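Side-chain contact in methyltransferase-like protein (Saccharopolyspora spinosa, PDB 4PNE), which catalyses a [4+2] cycloaddition in spinosyn biosynthesis, on a fold like that of S-adenosylmethionine-dependent methyltransferases: residues A[76-81]-A[103-108]. Numbering follows the deposited sequence.
Sequences AADRLT and TGQPAL. With SAH (S-adenosyl-L-homocysteine), chain C.
Asp78 and Gln105 link helix 73-88 to the first turn of helix 105-113 by a carboxylate-amide hydrogen bond. From its CB, the chain of Gln105 sets off with CG anti to the backbone N (chi1 -173°) and then bends at chi2, which brings the terminal amide in front of the neighbouring helix. There Asp78 OD1 lies nearly in the amide plane, and NE2 donates to this oxygen at 2.9 Å in a nearly straight bond, 165° at the hydrogen. OD1 receives it on its syn lone pair, and amide and carboxylate lie almost in one plane, 11° apart. The other branch, OE1, accepts a hydrogen bond of 2.6 Å from a water. This water also donates to Asp78 OD1 and accepts from Thr81 OG1 at 2.8 Å. Both ends of the amide are thus engaged, NE2 as donor and OE1 as acceptor, which fits the modelled orientation of the group. OD1 in turn takes two donors, while Asp78 OD2 has a weak, long ion pair with Arg109.

Gly104 is the N-cap of helix 105-113, in the glycine-rich turn after strand 95-99 that characterises the Rossmann-like methyltransferase fold; Gly102 of this turn contacts S-adenosyl-L-homocysteine. Next to the polar cluster, Thr81 crosses Pro106 at about a right angle. Its OG1 lies 3.6 Å from Pro106 CB, and its methyl CG2, anti to the backbone N, reaches the same carbon at 3.9 Å. Farther round the ring, Pro106 CG touches the ligand carboxylate, 3.5 Å from SAH O. Thr81 also packs on His61, whose NE2 donates to the carbonyl oxygen of Ala77 and whose ND1 is hydrogen-bonded to the ligand.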
ATOM      1  N   ALA A  76      -9.128  -3.280 -11.415  1.00 11.39           N
ATOM      2  CA  ALA A  76      -7.862  -2.629 -11.748  1.00 10.17           C
ATOM      3  C   ALA A  76      -6.875  -2.695 -10.576  1.00 13.08           C
ATOM      4  O   ALA A  76      -5.663  -2.867 -10.773  1.00 12.43           O
ATOM      5  CB  ALA A  76      -8.094  -1.190 -12.147  1.00 12.15           C
ATOM      6  N   ALA A  77      -7.387  -2.614  -9.358  1.00 11.54           N
ATOM      7  CA  ALA A  77      -6.547  -2.806  -8.188  1.00 11.12           C
ATOM      8  C   ALA A  77      -5.999  -4.229  -8.150  1.00 12.94           C
ATOM      9  O   ALA A  77      -4.832  -4.454  -7.804  1.00 12.03           O
ATOM     10  CB  ALA A  77      -7.312  -2.490  -6.908  1.00 12.31           C
ATOM     11  N   ASP A  78      -6.802  -5.207  -8.567  1.00 13.30           N
ATOM     12  CA  ASP A  78      -6.314  -6.591  -8.588  1.00 11.73           C
ATOM     13  C   ASP A  78      -5.192  -6.735  -9.638  1.00 12.45           C
ATOM     14  O   ASP A  78      -4.260  -7.518  -9.468  1.00 13.52           O
ATOM     15  CB  ASP A  78      -7.449  -7.578  -8.879  1.00 13.29           C
ATOM     16  CG  ASP A  78      -8.353  -7.835  -7.676  1.00 19.61           C
ATOM     17  OD1 ASP A  78      -7.959  -7.527  -6.526  1.00 17.66           O
ATOM     18  OD2 ASP A  78      -9.474  -8.352  -7.903  1.00 19.79           O
ATOM     19  N   ARG A  79      -5.278  -5.980 -10.734  1.00 13.10           N
ATOM     20  CA  ARG A  79      -4.242  -6.015 -11.756  1.00 11.75           C
ATOM     21  C   ARG A  79      -2.939  -5.494 -11.178  1.00 12.92           C
ATOM     22  O   ARG A  79      -1.860  -6.050 -11.437  1.00 15.35           O
ATOM     23  CB  ARG A  79      -4.674  -5.182 -12.962  1.00 13.56           C
ATOM     24  CG  ARG A  79      -3.653  -5.068 -14.056  1.00 18.00           C
ATOM     25  CD  ARG A  79      -3.322  -6.407 -14.634  1.00 22.86           C
ATOM     26  NE  ARG A  79      -2.429  -6.242 -15.782  1.00 27.84           N
ATOM     27  CZ  ARG A  79      -1.391  -7.023 -16.067  1.00 37.57           C
ATOM     28  NH1 ARG A  79      -1.083  -8.066 -15.297  1.00 32.51           N
ATOM     29  NH2 ARG A  79      -0.658  -6.756 -17.144  1.00 40.02           N
ATOM     30  N   LEU A  80      -3.013  -4.423 -10.416  1.00 12.00           N
ATOM     31  CA  LEU A  80      -1.822  -3.877  -9.802  1.00 12.27           C
ATOM     32  C   LEU A  80      -1.218  -4.909  -8.865  1.00 12.17           C
ATOM     33  O   LEU A  80      -0.012  -5.168  -8.891  1.00 12.64           O
ATOM     34  CB  LEU A  80      -2.122  -2.583  -9.075  1.00 11.43           C
ATOM     35  CG  LEU A  80      -0.852  -1.955  -8.483  1.00 14.06           C
ATOM     36  CD1 LEU A  80       0.164  -1.528  -9.569  1.00 15.99           C
ATOM     37  CD2 LEU A  80      -1.186  -0.767  -7.666  1.00 19.29           C
ATOM     38  N   THR A  81      -2.045  -5.528  -8.053  1.00 11.22           N
ATOM     39  CA  THR A  81      -1.562  -6.580  -7.162  1.00 10.65           C
ATOM     40  C   THR A  81      -0.795  -7.654  -7.929  1.00 13.18           C
ATOM     41  O   THR A  81       0.302  -8.078  -7.508  1.00 12.61           O
ATOM     42  CB  THR A  81      -2.738  -7.210  -6.386  1.00 12.05           C
ATOM     43  OG1 THR A  81      -3.268  -6.236  -5.479  1.00 11.23           O
ATOM     44  CG2 THR A  81      -2.299  -8.440  -5.553  1.00 11.43           C
ATOM     45  N   THR A 103      -6.533  -4.591   4.637  1.00 12.88           N
ATOM     46  CA  THR A 103      -7.437  -5.646   5.111  1.00 13.53           C
ATOM     47  C   THR A 103      -6.966  -7.035   4.684  1.00 12.56           C
ATOM     48  O   THR A 103      -7.692  -8.035   4.829  1.00 15.63           O
ATOM     49  CB  THR A 103      -8.861  -5.416   4.596  1.00 16.98           C
ATOM     50  OG1 THR A 103      -8.854  -5.518   3.177  1.00 17.99           O
ATOM     51  CG2 THR A 103      -9.347  -4.050   4.982  1.00 22.48           C
ATOM     52  N   GLY A 104      -5.778  -7.101   4.074  1.00 12.24           N
ATOM     53  CA  GLY A 104      -5.230  -8.359   3.609  1.00 14.86           C
ATOM     54  C   GLY A 104      -5.738  -8.837   2.257  1.00 10.73           C
ATOM     55  O   GLY A 104      -5.418  -9.954   1.832  1.00 11.28           O
ATOM     56  N   GLN A 105      -6.545  -8.029   1.557  1.00 11.14           N
ATOM     57  CA  GLN A 105      -7.120  -8.537   0.325  1.00 12.04           C
ATOM     58  C   GLN A 105      -6.039  -8.888  -0.736  1.00 10.71           C
ATOM     59  O   GLN A 105      -6.136  -9.935  -1.369  1.00 10.63           O
ATOM     60  CB  GLN A 105      -8.158  -7.528  -0.212  1.00 13.24           C
ATOM     61  CG  GLN A 105      -8.965  -7.986  -1.402  1.00 12.69           C
ATOM     62  CD  GLN A 105      -8.245  -7.737  -2.739  1.00 14.74           C
ATOM     63  OE1 GLN A 105      -7.239  -7.048  -2.794  1.00 13.58           O
ATOM     64  NE2 GLN A 105      -8.791  -8.276  -3.818  1.00 16.34           N
ATOM     65  N   PRO A 106      -5.023  -8.034  -0.952  1.00 11.48           N
ATOM     66  CA  PRO A 106      -3.994  -8.379  -1.917  1.00  8.28           C
ATOM     67  C   PRO A 106      -3.185  -9.616  -1.487  1.00 13.10           C
ATOM     68  O   PRO A 106      -2.878 -10.456  -2.325  1.00 10.53           O
ATOM     69  CB  PRO A 106      -3.131  -7.113  -1.950  1.00 10.72           C
ATOM     70  CG  PRO A 106      -4.055  -6.013  -1.571  1.00 12.00           C
ATOM     71  CD  PRO A 106      -4.857  -6.657  -0.468  1.00 12.34           C
ATOM     72  N   ALA A 107      -2.844  -9.727  -0.211  1.00 10.85           N
ATOM     73  CA  ALA A 107      -2.126 -10.910   0.261  1.00  8.94           C
ATOM     74  C   ALA A 107      -2.927 -12.185   0.004  1.00 11.14           C
ATOM     75  O   ALA A 107      -2.387 -13.189  -0.416  1.00 13.25           O
ATOM     76  CB  ALA A 107      -1.806 -10.795   1.714  1.00 11.97           C
ATOM     77  N   LEU A 108      -4.221 -12.148   0.292  1.00  9.63           N
ATOM     78  CA  LEU A 108      -5.050 -13.318   0.108  1.00  9.61           C
ATOM     79  C   LEU A 108      -5.258 -13.631  -1.351  1.00 11.59           C
ATOM     80  O   LEU A 108      -5.399 -14.787  -1.708  1.00 13.64           O
ATOM     81  CB  LEU A 108      -6.406 -13.125   0.817  1.00  9.78           C
ATOM     82  CG  LEU A 108      -6.257 -13.143   2.333  1.00 14.73           C
ATOM     83  CD1 LEU A 108      -7.447 -12.531   3.039  1.00 14.74           C
ATOM     84  CD2 LEU A 108      -6.006 -14.554   2.844  1.00 14.88           C
TER
HETATM   85  N   SAH C 301      -0.984  -2.650   1.100  1.00 14.33           N
HETATM   86  CA  SAH C 301      -2.426  -2.588   1.357  1.00 14.15           C
HETATM   87  CB  SAH C 301      -2.868  -1.377   2.174  1.00 12.04           C
HETATM   88  CG  SAH C 301      -2.315  -0.020   1.812  1.00 15.82           C
HETATM   89  SD  SAH C 301      -3.109   1.271   2.781  1.00 13.88           S
HETATM   90  C   SAH C 301      -3.165  -2.628   0.048  1.00 15.95           C
HETATM   91  O   SAH C 301      -4.356  -2.887   0.038  1.00 14.49           O
HETATM   92  OXT SAH C 301      -2.539  -2.490  -1.007  1.00 12.84           O
HETATM   93  C5' SAH C 301      -1.719   1.623   3.888  1.00 13.54           C
HETATM   94  C4' SAH C 301      -1.455   0.530   4.912  1.00 13.18           C
HETATM   95  O4' SAH C 301      -0.223   0.786   5.574  1.00 13.04           O
HETATM   96  C3' SAH C 301      -2.497   0.441   6.013  1.00 13.27           C
HETATM   97  O3' SAH C 301      -2.795  -0.936   6.155  1.00 13.01           O
HETATM   98  C2' SAH C 301      -1.792   1.013   7.232  1.00 12.47           C
HETATM   99  O2' SAH C 301      -2.251   0.574   8.509  1.00 14.47           O
HETATM  100  C1' SAH C 301      -0.351   0.585   6.957  1.00 11.84           C
HETATM  101  N9  SAH C 301       0.631   1.357   7.741  1.00 12.01           N
HETATM  102  C8  SAH C 301       0.766   2.697   7.912  1.00 17.45           C
HETATM  103  N7  SAH C 301       1.789   2.947   8.760  1.00 13.74           N
HETATM  104  C5  SAH C 301       2.298   1.761   9.145  1.00 11.02           C
HETATM  105  C6  SAH C 301       3.321   1.410  10.001  1.00 15.50           C
HETATM  106  N6  SAH C 301       4.050   2.324  10.625  1.00 16.07           N
HETATM  107  N1  SAH C 301       3.617   0.106  10.174  1.00 11.53           N
HETATM  108  C2  SAH C 301       2.899  -0.882   9.532  1.00 13.25           C
HETATM  109  N3  SAH C 301       1.853  -0.549   8.720  1.00 14.60           N
HETATM  110  C4  SAH C 301       1.583   0.759   8.511  1.00 11.18           C
HETATM  111  O   HOH W   1      -5.857  -7.133  -5.032  1.00 13.11           O